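Local atomic coordinates of peptidoglycan-N-acetylmuramic acid deacetylase PdaA (Bacillus subtilis, PDB entry 1NY1), a protein that deacetylates N-acetylmuramic acid residues in peptidoglycan glycan strands, leading to muramic delta-lactam in the spore cortex, and is required for germination. Residues N26-K31 / Y149-T154; K60-L65 / P85-R90; D114-E119 / K155-Q160; D184-Q189 / D210-D215. One frame throughout, in Å; residues are numbered along the deposited sequence.

Interaction 1 (N26-K31 / Y149-T154)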
loop_
_atom_site.group_PDB
_atom_site.type_symbol
_atom_site.label_atom_id
_atom_site.label_comp_id
_atom_site.label_asym_id
_atom_site.label_seq_id
_atom_site.Cartn_x
_atom_site.Cartn_y
_atom_site.Cartn_z
ATOM N N ASN A 26 7.267 -3.875 16.608
ATOM C CA ASN A 26 7.045 -2.447 16.776
ATOM C C ASN A 26 8.369 -1.722 16.963
ATOM O O ASN A 26 8.575 -0.645 16.407
ATOM C CB ASN A 26 6.127 -2.171 17.966
ATOM C CG ASN A 26 4.699 -2.589 17.703
ATOM O OD1 ASN A 26 4.243 -2.605 16.558
ATOM N ND2 ASN A 26 3.974 -2.913 18.765
ATOM N N SER A 27 9.273 -2.316 17.735
ATOM C CA SER A 27 10.576 -1.700 17.982
ATOM C C SER A 27 11.422 -1.641 16.713
ATOM O O SER A 27 12.057 -0.626 16.432
ATOM C CB SER A 27 11.336 -2.472 19.064
ATOM O OG SER A 27 10.708 -2.333 20.328
ATOM N N LEU A 28 11.418 -2.728 15.948
ATOM C CA LEU A 28 12.197 -2.796 14.722
ATOM C C LEU A 28 11.775 -1.746 13.706
ATOM O O LEU A 28 12.600 -0.974 13.218
ATOM C CB LEU A 28 12.070 -4.179 14.082
ATOM C CG LEU A 28 13.368 -4.836 13.608
ATOM C CD1 LEU A 28 13.034 -5.893 12.569
ATOM C CD2 LEU A 28 14.313 -3.794 13.010
ATOM N N ILE A 29 10.488 -1.721 13.382
ATOM C CA ILE A 29 9.983 -0.767 12.403
ATOM C C ILE A 29 10.204 0.683 12.825
ATOM O O ILE A 29 10.584 1.519 12.006
ATOM C CB ILE A 29 8.480 -0.984 12.134
ATOM C CG1 ILE A 29 7.689 -0.820 13.428
ATOM C CG2 ILE A 29 8.259 -2.366 11.541
ATOM C CD1 ILE A 29 6.196 -0.759 13.216
ATOM N N GLU A 30 9.969 0.981 14.099
ATOM C CA GLU A 30 10.149 2.339 14.599
ATOM C C GLU A 30 11.608 2.773 14.553
ATOM O O GLU A 30 11.907 3.955 14.377
ATOM C CB GLU A 30 9.610 2.456 16.028
ATOM C CG GLU A 30 8.092 2.362 16.114
ATOM C CD GLU A 30 7.394 3.452 15.314
ATOM O OE1 GLU A 30 7.593 4.646 15.638
ATOM O OE2 GLU A 30 6.653 3.116 14.361
ATOM N N LYS A 31 12.519 1.821 14.714
ATOM C CA LYS A 31 13.941 2.138 14.668
ATOM C C LYS A 31 14.300 2.624 13.269
ATOM O O LYS A 31 15.307 3.305 13.074
ATOM C CB LYS A 31 14.782 0.903 15.001
ATOM C CG LYS A 31 16.282 1.176 14.998
ATOM C CD LYS A 31 17.106 -0.102 15.034
ATOM C CE LYS A 31 16.814 -0.946 16.262
ATOM N NZ LYS A 31 17.720 -2.136 16.310
ATOM N N TYR A 149 18.290 -5.445 7.773
ATOM C CA TYR A 149 19.202 -5.048 6.703
ATOM C C TYR A 149 18.458 -4.308 5.590
ATOM O O TYR A 149 18.931 -3.288 5.090
ATOM C CB TYR A 149 19.895 -6.281 6.117
ATOM C CG TYR A 149 20.435 -6.085 4.712
ATOM C CD1 TYR A 149 21.552 -5.285 4.471
ATOM C CD2 TYR A 149 19.810 -6.684 3.621
ATOM C CE1 TYR A 149 22.030 -5.091 3.172
ATOM C CE2 TYR A 149 20.278 -6.496 2.324
ATOM C CZ TYR A 149 21.385 -5.699 2.106
ATOM O OH TYR A 149 21.843 -5.516 0.822
ATOM N N VAL A 150 17.301 -4.838 5.200
ATOM C CA VAL A 150 16.493 -4.230 4.147
ATOM C C VAL A 150 15.948 -2.877 4.594
ATOM O O VAL A 150 15.911 -1.925 3.812
ATOM C CB VAL A 150 15.299 -5.134 3.757
ATOM C CG1 VAL A 150 14.409 -4.417 2.745
ATOM C CG2 VAL A 150 15.811 -6.443 3.168
ATOM N N LEU A 151 15.515 -2.800 5.850
ATOM C CA LEU A 151 14.976 -1.556 6.390
ATOM C C LEU A 151 16.066 -0.498 6.501
ATOM O O LEU A 151 15.844 0.671 6.191
ATOM C CB LEU A 151 14.350 -1.792 7.767
ATOM C CG LEU A 151 13.021 -2.544 7.810
ATOM C CD1 LEU A 151 12.560 -2.681 9.252
ATOM C CD2 LEU A 151 11.981 -1.789 6.985
ATOM N N LYS A 152 17.246 -0.920 6.945
ATOM C CA LYS A 152 18.370 -0.010 7.102
ATOM C C LYS A 152 18.818 0.542 5.753
ATOM O O LYS A 152 19.015 1.747 5.596
ATOM C CB LYS A 152 19.534 -0.739 7.777
ATOM C CG LYS A 152 20.723 0.147 8.086
ATOM C CD LYS A 152 21.926 -0.683 8.506
ATOM C CE LYS A 152 23.132 0.201 8.782
ATOM N NZ LYS A 152 22.896 1.100 9.947
ATOM N N GLU A 153 18.976 -0.344 4.775
ATOM C CA GLU A 153 19.409 0.061 3.445
ATOM C C GLU A 153 18.413 0.937 2.701
ATOM O O GLU A 153 18.797 1.942 2.100
ATOM C CB GLU A 153 19.727 -1.168 2.592
ATOM C CG GLU A 153 21.198 -1.490 2.549
ATOM C CD GLU A 153 22.012 -0.305 2.068
ATOM O OE1 GLU A 153 21.811 0.130 0.913
ATOM O OE2 GLU A 153 22.842 0.201 2.849
ATOM N N THR A 154 17.140 0.553 2.728
ATOM C CA THR A 154 16.120 1.326 2.036
ATOM C C THR A 154 15.979 2.710 2.664
ATOM O O THR A 154 15.789 3.695 1.955
ATOM C CB THR A 154 14.756 0.582 2.030
ATOM O OG1 THR A 154 14.361 0.261 3.371
ATOM C CG2 THR A 154 14.864 -0.704 1.214
#
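No ring or other flat side chain takes part where Leu28 and Ile29 meet Leu151; a planar group close by is the Val150 carbonyl. Thr154 OG1, 2.7 Å from Val150 O, is tilted 20° from the plane of that carbonyl, whose oxygen also accepts the bond from Thr154 N, so two donors grip it. The contact itself is aliphatic and small, burying 88 Å² over both sides. Leu151 aims its side chain at helix 23-31, and the extended branch (chi2 180°) pushes CD1 forward as the touching methyl. Leu28 CD2 meets Leu151 CD1 at 4.3 Å. The same methyl comes to 4.5 Å from Ile29 CA, so it lies against the backbone of the N-terminal helix as well as a side chain. Ile29 turns its own beta carbon away from Leu151 and packs on Tyr36. Leu28 reaches the contact from the flank with an unusual chi1 of -134°, away from the staggered positions. At the margin, Lys31 NZ forms a salt bridge with Glu148 OE2, a polar tie between the two helices. The contact thus lays helix 23-31 against helix 148-156, whose Leu151 and Thr154 also pack on Thr161 of strand 160-161, while Tyr149 and Glu153 face helix 113-131.

Interaction 2 (K60-L65 / P85-R90)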
loop_
_atom_site.group_PDB
_atom_site.type_symbol
_atom_site.label_atom_id
_atom_site.label_comp_id
_atom_site.label_asym_id
_atom_site.label_seq_id
_atom_site.Cartn_x
_atom_site.Cartn_y
_atom_site.Cartn_z
ATOM N N LYS A 60 -11.792 1.276 -13.196
ATOM C CA LYS A 60 -12.977 1.458 -12.361
ATOM C C LYS A 60 -12.592 1.868 -10.941
ATOM O O LYS A 60 -13.270 2.693 -10.325
ATOM C CB LYS A 60 -13.839 0.188 -12.334
ATOM C CG LYS A 60 -14.653 -0.041 -13.617
ATOM C CD LYS A 60 -15.720 -1.130 -13.448
ATOM C CE LYS A 60 -15.098 -2.503 -13.188
ATOM N NZ LYS A 60 -16.120 -3.552 -12.867
ATOM N N VAL A 61 -11.506 1.300 -10.420
ATOM C CA VAL A 61 -11.052 1.656 -9.081
ATOM C C VAL A 61 -10.713 3.143 -9.036
ATOM O O VAL A 61 -11.049 3.840 -8.079
ATOM C CB VAL A 61 -9.808 0.844 -8.672
ATOM C CG1 VAL A 61 -9.160 1.466 -7.437
ATOM C CG2 VAL A 61 -10.204 -0.598 -8.383
ATOM N N LEU A 62 -10.041 3.624 -10.077
ATOM C CA LEU A 62 -9.683 5.034 -10.144
ATOM C C LEU A 62 -10.944 5.901 -10.229
ATOM O O LEU A 62 -10.993 6.974 -9.634
ATOM C CB LEU A 62 -8.759 5.286 -11.344
ATOM C CG LEU A 62 -7.317 4.781 -11.160
ATOM C CD1 LEU A 62 -6.553 4.864 -12.476
ATOM C CD2 LEU A 62 -6.613 5.614 -10.087
ATOM N N ASP A 63 -11.962 5.434 -10.949
ATOM C CA ASP A 63 -13.211 6.187 -11.073
ATOM C C ASP A 63 -13.899 6.292 -9.714
ATOM O O ASP A 63 -14.431 7.345 -9.352
ATOM C CB ASP A 63 -14.175 5.523 -12.067
ATOM C CG ASP A 63 -13.660 5.544 -13.501
ATOM O OD1 ASP A 63 -12.830 6.415 -13.838
ATOM O OD2 ASP A 63 -14.105 4.692 -14.298
ATOM N N VAL A 64 -13.891 5.193 -8.966
ATOM C CA VAL A 64 -14.506 5.153 -7.643
ATOM C C VAL A 64 -13.799 6.113 -6.685
ATOM O O VAL A 64 -14.448 6.843 -5.932
ATOM C CB VAL A 64 -14.471 3.711 -7.074
ATOM C CG1 VAL A 64 -14.875 3.704 -5.603
ATOM C CG2 VAL A 64 -15.408 2.820 -7.884
ATOM N N LEU A 65 -12.468 6.123 -6.716
ATOM C CA LEU A 65 -11.713 7.011 -5.844
ATOM C C LEU A 65 -11.967 8.477 -6.193
ATOM O O LEU A 65 -12.007 9.333 -5.311
ATOM C CB LEU A 65 -10.216 6.697 -5.930
ATOM C CG LEU A 65 -9.810 5.343 -5.327
ATOM C CD1 LEU A 65 -8.343 5.071 -5.614
ATOM C CD2 LEU A 65 -10.062 5.345 -3.818
ATOM N N PRO A 85 1.259 2.087 -18.861
ATOM C CA PRO A 85 1.654 3.503 -18.835
ATOM C C PRO A 85 0.487 4.480 -18.656
ATOM O O PRO A 85 0.579 5.434 -17.881
ATOM C CB PRO A 85 2.342 3.701 -20.187
ATOM C CG PRO A 85 2.837 2.327 -20.531
ATOM C CD PRO A 85 1.710 1.438 -20.103
ATOM N N GLN A 86 -0.606 4.244 -19.375
ATOM C CA GLN A 86 -1.766 5.122 -19.292
ATOM C C GLN A 86 -2.367 5.160 -17.888
ATOM O O GLN A 86 -2.797 6.218 -17.425
ATOM C CB GLN A 86 -2.827 4.701 -20.312
ATOM C CG GLN A 86 -2.306 4.670 -21.744
ATOM C CD GLN A 86 -3.410 4.517 -22.773
ATOM O OE1 GLN A 86 -4.208 3.577 -22.717
ATOM N NE2 GLN A 86 -3.457 5.442 -23.729
ATOM N N LEU A 87 -2.396 4.016 -17.209
ATOM C CA LEU A 87 -2.937 3.969 -15.855
ATOM C C LEU A 87 -2.039 4.746 -14.898
ATOM O O LEU A 87 -2.521 5.461 -14.023
ATOM C CB LEU A 87 -3.079 2.523 -15.375
ATOM C CG LEU A 87 -4.235 1.729 -15.990
ATOM C CD1 LEU A 87 -4.172 0.287 -15.514
ATOM C CD2 LEU A 87 -5.562 2.361 -15.597
ATOM N N ILE A 88 -0.729 4.600 -15.067
ATOM C CA ILE A 88 0.223 5.306 -14.221
ATOM C C ILE A 88 -0.007 6.801 -14.380
ATOM O O ILE A 88 0.041 7.559 -13.412
ATOM C CB ILE A 88 1.680 4.995 -14.630
ATOM C CG1 ILE A 88 2.027 3.543 -14.282
ATOM C CG2 ILE A 88 2.629 5.988 -13.964
ATOM C CD1 ILE A 88 1.940 3.214 -12.791
ATOM N N LYS A 89 -0.256 7.215 -15.618
ATOM C CA LYS A 89 -0.495 8.620 -15.919
ATOM C C LYS A 89 -1.774 9.087 -15.219
ATOM O O LYS A 89 -1.832 10.201 -14.694
ATOM C CB LYS A 89 -0.615 8.814 -17.436
ATOM C CG LYS A 89 -0.461 10.259 -17.901
ATOM C CD LYS A 89 0.922 10.518 -18.504
ATOM C CE LYS A 89 1.103 9.782 -19.832
ATOM N NZ LYS A 89 2.432 10.059 -20.460
ATOM N N ARG A 90 -2.799 8.236 -15.207
ATOM C CA ARG A 90 -4.054 8.588 -14.547
ATOM C C ARG A 90 -3.843 8.775 -13.052
ATOM O O ARG A 90 -4.348 9.725 -12.457
ATOM C CB ARG A 90 -5.122 7.510 -14.739
ATOM C CG ARG A 90 -5.896 7.581 -16.036
ATOM C CD ARG A 90 -7.194 6.797 -15.905
ATOM N NE ARG A 90 -8.110 7.403 -14.937
ATOM C CZ ARG A 90 -9.275 6.871 -14.577
ATOM N NH1 ARG A 90 -9.670 5.719 -15.102
ATOM N NH2 ARG A 90 -10.051 7.488 -13.694
#
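Leu62, Asp63 and Arg90 each swing CG to the N side of the backbone, and a bend at chi3 (66°) turns the guanidinium of Arg90 over Leu62 to the Asp63 carboxylate. Helices 58-67 and 85-93 belong to successive beta-alpha-beta crossovers of the parallel sheet, as in the distorted barrel of polysaccharide deacetylases, and their segments run only 9° from parallel with axes 11.4 Å apart. Arg90 NH2 donates to Asp63 OD1 at 3.0 Å in a salt bridge that meets the anti side of the carboxylate, 29° out of its plane. One face of the guanidinium is lined by Leu62, whose CB lies 3.5 Å from Arg90 NH2, off-centre toward the rim. Arg90 NE has a second acid, Glu94, and NH1 makes a weak bond to Pro59 O, so the group is held from several directions. A leucine in place of Arg90 would probably leave Asp63 and Glu94 without their positive mate and take the flat cover off Leu62. Leu62 also packs on Phe74 of strand 73-76. Its CD1 touches Arg90 CB at 3.8 Å and Leu87 CD2 at 4.1 Å.

Interaction 3 (D114-E119 / K155-Q160); sequences DQIQDE and KRLGYQ
Apolar packing carries the contact of Leu157 with Ile116 and Gln117. Leu157 CD1 does the touching: it rests 3.9 Å from Gln117 CA and 4.1 Å from Ile116 CG2, lying against helix 113-131 between the backbone and a branch methyl. Ile116 presents CG2 because that methyl stands opposite its backbone N, with CG1 beside that N (chi1 -67°); the Ile116 and Leu157 side chains pass each other on the slant. Gln117 adds the aliphatic root of its chain, its CB 4.3 Å from Leu157 CD1.

Backbone hydrogen bonds end the helix beside Leu157. Helix 148-156 closes in a Schellman motif at Gly158, whose N bonds to Lys155 O at 2.9 Å. Its phi of 86° suits glycine, since a beta carbon there would be jammed against the carbonyl O of Leu157. After the turn the Tyr159 ring comes back beside Leu157: Leu157 CB lies at the edge of the Tyr159 ring, in its plane, and Tyr159 OH bonds to Asn124 of helix 113-131.

No ion pair forms between the two segments: Asp114 OD1 and Arg156 NH2, of opposite sign, stay 6.4 Å apart, and Arg156 pairs instead with Glu153 of its own helix. The contact therefore docks the C-terminal end of helix 148-156 on the first turns of helix 113-131, where Ile116 also packs on Tyr149, while the chain runs on into strand 160-161, which begins at Gln160 and pairs in parallel with strand 138-139.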
loop_
_atom_site.group_PDB
_atom_site.type_symbol
_atom_site.label_atom_id
_atom_site.label_comp_id
_atom_site.label_asym_id
_atom_site.label_seq_id
_atom_site.Cartn_x
_atom_site.Cartn_y
_atom_site.Cartn_z
ATOM N N ASP A 114 23.722 -2.461 -3.861
ATOM C CA ASP A 114 23.692 -1.951 -5.230
ATOM C C ASP A 114 22.463 -2.452 -5.977
ATOM O O ASP A 114 21.815 -1.696 -6.704
ATOM C CB ASP A 114 24.955 -2.359 -5.998
ATOM C CG ASP A 114 26.213 -1.750 -5.415
ATOM O OD1 ASP A 114 26.117 -0.661 -4.804
ATOM O OD2 ASP A 114 27.303 -2.346 -5.581
ATOM N N GLN A 115 22.144 -3.730 -5.800
ATOM C CA GLN A 115 20.987 -4.320 -6.462
ATOM C C GLN A 115 19.688 -3.684 -5.983
ATOM O O GLN A 115 18.787 -3.414 -6.780
ATOM C CB GLN A 115 20.960 -5.827 -6.213
ATOM C CG GLN A 115 21.961 -6.582 -7.066
ATOM C CD GLN A 115 22.064 -8.041 -6.693
ATOM O OE1 GLN A 115 22.451 -8.871 -7.513
ATOM N NE2 GLN A 115 21.734 -8.362 -5.448
ATOM N N ILE A 116 19.599 -3.449 -4.679
ATOM C CA ILE A 116 18.419 -2.830 -4.093
ATOM C C ILE A 116 18.235 -1.427 -4.671
ATOM O O ILE A 116 17.126 -1.035 -5.038
ATOM C CB ILE A 116 18.543 -2.736 -2.552
ATOM C CG1 ILE A 116 18.528 -4.141 -1.948
ATOM C CG2 ILE A 116 17.407 -1.883 -1.982
ATOM C CD1 ILE A 116 18.619 -4.172 -0.437
ATOM N N GLN A 117 19.327 -0.674 -4.757
ATOM C CA GLN A 117 19.263 0.682 -5.296
ATOM C C GLN A 117 18.701 0.682 -6.715
ATOM O O GLN A 117 17.881 1.531 -7.067
ATOM C CB GLN A 117 20.651 1.330 -5.299
ATOM C CG GLN A 117 20.670 2.732 -5.900
ATOM C CD GLN A 117 22.063 3.332 -5.943
ATOM O OE1 GLN A 117 22.983 2.754 -6.524
ATOM N NE2 GLN A 117 22.223 4.501 -5.334
ATOM N N ASP A 118 19.153 -0.273 -7.525
ATOM C CA ASP A 118 18.702 -0.387 -8.908
ATOM C C ASP A 118 17.246 -0.837 -8.990
ATOM O O ASP A 118 16.474 -0.329 -9.804
ATOM C CB ASP A 118 19.573 -1.388 -9.668
ATOM C CG ASP A 118 19.172 -1.513 -11.121
ATOM O OD1 ASP A 118 19.404 -0.554 -11.889
ATOM O OD2 ASP A 118 18.610 -2.564 -11.502
ATOM N N GLU A 119 16.885 -1.804 -8.152
ATOM C CA GLU A 119 15.525 -2.328 -8.126
ATOM C C GLU A 119 14.515 -1.225 -7.842
ATOM O O GLU A 119 13.416 -1.226 -8.394
ATOM C CB GLU A 119 15.387 -3.411 -7.053
ATOM C CG GLU A 119 15.794 -4.818 -7.479
ATOM C CD GLU A 119 14.920 -5.374 -8.587
ATOM O OE1 GLU A 119 13.697 -5.118 -8.580
ATOM O OE2 GLU A 119 15.450 -6.084 -9.466
ATOM N N LYS A 155 16.099 2.782 3.986
ATOM C CA LYS A 155 16.013 4.052 4.698
ATOM C C LYS A 155 17.208 4.917 4.312
ATOM O O LYS A 155 17.096 6.138 4.191
ATOM C CB LYS A 155 16.015 3.825 6.214
ATOM C CG LYS A 155 16.033 5.107 7.033
ATOM C CD LYS A 155 16.174 4.838 8.525
ATOM C CE LYS A 155 16.267 6.148 9.299
ATOM N NZ LYS A 155 16.449 5.954 10.761
ATOM N N ARG A 156 18.358 4.279 4.118
ATOM C CA ARG A 156 19.560 5.011 3.738
ATOM C C ARG A 156 19.342 5.624 2.361
ATOM O O ARG A 156 19.885 6.683 2.051
ATOM C CB ARG A 156 20.773 4.079 3.700
ATOM C CG ARG A 156 22.098 4.815 3.538
ATOM C CD ARG A 156 23.284 3.861 3.545
ATOM N NE ARG A 156 23.829 3.614 2.211
ATOM C CZ ARG A 156 23.170 3.027 1.216
ATOM N NH1 ARG A 156 21.920 2.618 1.382
ATOM N NH2 ARG A 156 23.769 2.836 0.049
ATOM N N LEU A 157 18.533 4.949 1.547
ATOM C CA LEU A 157 18.215 5.407 0.203
ATOM C C LEU A 157 17.088 6.439 0.205
ATOM O O LEU A 157 16.631 6.872 -0.855
ATOM C CB LEU A 157 17.820 4.219 -0.676
ATOM C CG LEU A 157 18.922 3.186 -0.927
ATOM C CD1 LEU A 157 18.375 2.048 -1.768
ATOM C CD2 LEU A 157 20.090 3.853 -1.631
ATOM N N GLY A 158 16.639 6.814 1.399
ATOM C CA GLY A 158 15.583 7.802 1.528
ATOM C C GLY A 158 14.172 7.258 1.446
ATOM O O GLY A 158 13.215 8.023 1.321
ATOM N N TYR A 159 14.030 5.941 1.527
ATOM C CA TYR A 159 12.714 5.324 1.447
ATOM C C TYR A 159 12.023 5.110 2.778
ATOM O O TYR A 159 12.637 4.727 3.776
ATOM C CB TYR A 159 12.797 3.984 0.712
ATOM C CG TYR A 159 12.844 4.122 -0.786
ATOM C CD1 TYR A 159 11.667 4.273 -1.526
ATOM C CD2 TYR A 159 14.061 4.128 -1.468
ATOM C CE1 TYR A 159 11.702 4.427 -2.906
ATOM C CE2 TYR A 159 14.104 4.286 -2.854
ATOM C CZ TYR A 159 12.927 4.434 -3.564
ATOM O OH TYR A 159 12.962 4.596 -4.933
ATOM N N GLN A 160 10.726 5.373 2.767
ATOM C CA GLN A 160 9.884 5.192 3.929
ATOM C C GLN A 160 9.164 3.879 3.636
ATOM O O GLN A 160 8.476 3.769 2.623
ATOM C CB GLN A 160 8.868 6.327 4.012
ATOM C CG GLN A 160 8.142 6.391 5.324
ATOM C CD GLN A 160 9.005 6.968 6.420
ATOM O OE1 GLN A 160 8.735 6.771 7.599
ATOM N NE2 GLN A 160 10.047 7.698 6.034
#

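Interaction 4 (D184-Q189 / D210-D215)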
loop_
_atom_site.group_PDB
_atom_site.type_symbol
_atom_site.label_atom_id
_atom_site.label_comp_id
_atom_site.label_asym_id
_atom_site.label_seq_id
_atom_site.Cartn_x
_atom_site.Cartn_y
_atom_site.Cartn_z
ATOM N N ASP A 184 -17.408 -7.116 2.981
ATOM C CA ASP A 184 -17.513 -7.537 4.374
ATOM C C ASP A 184 -16.197 -7.420 5.131
ATOM O O ASP A 184 -16.188 -7.061 6.311
ATOM C CB ASP A 184 -18.045 -8.968 4.471
ATOM C CG ASP A 184 -19.533 -9.052 4.194
ATOM O OD1 ASP A 184 -20.205 -7.997 4.256
ATOM O OD2 ASP A 184 -20.036 -10.171 3.934
ATOM N N HIS A 185 -15.085 -7.727 4.469
ATOM C CA HIS A 185 -13.788 -7.616 5.123
ATOM C C HIS A 185 -13.383 -6.176 5.398
ATOM O O HIS A 185 -12.851 -5.877 6.461
ATOM C CB HIS A 185 -12.699 -8.310 4.293
ATOM C CG HIS A 185 -12.464 -9.732 4.692
ATOM N ND1 HIS A 185 -12.668 -10.791 3.835
ATOM C CD2 HIS A 185 -12.065 -10.271 5.868
ATOM C CE1 HIS A 185 -12.406 -11.921 4.468
ATOM N NE2 HIS A 185 -12.039 -11.632 5.702
HETATM N N MSE A 186 -13.637 -5.286 4.445
HETATM C CA MSE A 186 -13.276 -3.887 4.616
HETATM C C MSE A 186 -14.085 -3.210 5.710
HETATM O O MSE A 186 -13.601 -2.290 6.365
HETATM C CB MSE A 186 -13.438 -3.140 3.302
HETATM C CG MSE A 186 -12.410 -3.551 2.263
HETATM SE SE MSE A 186 -12.440 -2.447 0.686
HETATM C CE MSE A 186 -13.714 -3.417 -0.377
ATOM N N ILE A 187 -15.308 -3.684 5.919
ATOM C CA ILE A 187 -16.166 -3.126 6.949
ATOM C C ILE A 187 -15.808 -3.722 8.310
ATOM O O ILE A 187 -15.626 -2.997 9.289
ATOM C CB ILE A 187 -17.655 -3.412 6.644
ATOM C CG1 ILE A 187 -18.068 -2.715 5.341
ATOM C CG2 ILE A 187 -18.522 -2.984 7.830
ATOM C CD1 ILE A 187 -17.952 -1.192 5.355
ATOM N N LYS A 188 -15.689 -5.046 8.365
ATOM C CA LYS A 188 -15.379 -5.728 9.616
ATOM C C LYS A 188 -14.002 -5.412 10.188
ATOM O O LYS A 188 -13.857 -5.255 11.399
ATOM C CB LYS A 188 -15.531 -7.243 9.441
ATOM C CG LYS A 188 -15.281 -8.050 10.716
ATOM C CD LYS A 188 -16.006 -9.395 10.690
ATOM C CE LYS A 188 -15.564 -10.257 9.519
ATOM N NZ LYS A 188 -16.440 -11.450 9.325
ATOM N N GLN A 189 -12.991 -5.310 9.329
ATOM C CA GLN A 189 -11.641 -5.030 9.811
ATOM C C GLN A 189 -11.335 -3.558 10.034
ATOM O O GLN A 189 -10.265 -3.219 10.527
ATOM C CB GLN A 189 -10.604 -5.631 8.852
ATOM C CG GLN A 189 -10.649 -7.153 8.817
ATOM C CD GLN A 189 -9.521 -7.766 8.011
ATOM O OE1 GLN A 189 -8.353 -7.433 8.208
ATOM N NE2 GLN A 189 -9.862 -8.686 7.119
ATOM N N ASP A 210 -16.334 0.824 -3.668
ATOM C CA ASP A 210 -17.313 1.902 -3.777
ATOM C C ASP A 210 -18.271 1.825 -2.574
ATOM O O ASP A 210 -18.493 2.821 -1.882
ATOM C CB ASP A 210 -18.075 1.756 -5.101
ATOM C CG ASP A 210 -18.947 2.957 -5.429
ATOM O OD1 ASP A 210 -18.986 3.941 -4.649
ATOM O OD2 ASP A 210 -19.599 2.908 -6.491
ATOM N N ASP A 211 -18.821 0.639 -2.320
ATOM C CA ASP A 211 -19.748 0.437 -1.203
ATOM C C ASP A 211 -19.078 0.637 0.150
ATOM O O ASP A 211 -19.661 1.217 1.068
ATOM C CB ASP A 211 -20.353 -0.971 -1.242
ATOM C CG ASP A 211 -21.257 -1.195 -2.444
ATOM O OD1 ASP A 211 -21.492 -0.237 -3.209
ATOM O OD2 ASP A 211 -21.733 -2.335 -2.617
ATOM N N ALA A 212 -17.853 0.141 0.274
ATOM C CA ALA A 212 -17.104 0.253 1.520
ATOM C C ALA A 212 -16.839 1.707 1.886
ATOM O O ALA A 212 -17.031 2.104 3.032
ATOM C CB ALA A 212 -15.785 -0.511 1.410
ATOM N N ILE A 213 -16.393 2.505 0.920
ATOM C CA ILE A 213 -16.125 3.910 1.206
ATOM C C ILE A 213 -17.431 4.604 1.580
ATOM O O ILE A 213 -17.495 5.333 2.571
ATOM C CB ILE A 213 -15.499 4.632 -0.005
ATOM C CG1 ILE A 213 -14.103 4.066 -0.273
ATOM C CG2 ILE A 213 -15.393 6.133 0.281
ATOM C CD1 ILE A 213 -13.482 4.579 -1.548
ATOM N N THR A 214 -18.473 4.376 0.789
ATOM C CA THR A 214 -19.760 4.990 1.072
ATOM C C THR A 214 -20.192 4.693 2.509
ATOM O O THR A 214 -20.445 5.613 3.286
ATOM C CB THR A 214 -20.849 4.492 0.100
ATOM O OG1 THR A 214 -20.463 4.795 -1.245
ATOM C CG2 THR A 214 -22.180 5.176 0.396
ATOM N N ASP A 215 -20.254 3.416 2.873
ATOM C CA ASP A 215 -20.678 3.040 4.221
ATOM C C ASP A 215 -19.716 3.440 5.338
ATOM O O ASP A 215 -20.153 3.765 6.447
ATOM C CB ASP A 215 -20.964 1.539 4.294
ATOM C CG ASP A 215 -22.163 1.140 3.458
ATOM O OD1 ASP A 215 -23.210 1.828 3.545
ATOM O OD2 ASP A 215 -22.069 0.137 2.718
#
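Met186, a selenomethionine in this crystal, curls against Ala212 while Ile187 reaches past the same alanine toward Asp215. The Met186 chain bends at chi3 (-90°), laying SE and CE along the Ala212 methyl: SE lies 3.9 Å from Ala212 CB and CE 4.0 Å from it. With only a methyl at the crossing, the backbones come close, Met186 CA to Ala212 CA 6.4 Å. Ile187 starts off to the flank, but its CD1 swings in and lies 4.1 Å from Ala212 O and 4.2 Å from Asp215 CB; its side chain also packs on Leu216. The Asp215 carboxylate is hydrogen-bonded through OD2 to Tyr183 OH, which belongs to the same helix as Ile187. On helix 205-219 itself, Thr214 OG1 and Thr214 N reach Asp210 O from opposite faces of its carbonyl plane. The segment axes cross at -24°, 9.4 Å apart. The Met186 side chain is about 7 Å from that of Asp170 and about 10 Å from that of His199, the probable proton donor, which puts this packing near the probable catalytic site. Helices 179-188 and 205-219 flank strand 194-198 in the chain, and Met186 O bonds to Tyr196 of that strand.

Overall arrangement
Interactions 1 and 3 share helix 148-156: its side carries Leu151 toward helix 23-31, its C-terminal end carries Leu157 toward helix 113-131, and the two contacts touch, with centres 13 Å apart. Interactions 2 and 4 lie on the opposite side of the chain's centre from interaction 1 and join through helices 58-67 and 205-219, where Val64 CG1 meets Asp210 CA at 3.5 Å. Interaction 1 is largely buried; the other three are partly buried. Among the four only interaction 2 has a salt bridge across its segments, at its exposed margin beside the Leu62-Leu87 packing. Interactions 1, 3 and 4 rely on aliphatic or selenium-bearing side chains, with interaction 4 nearest the probable catalytic residues.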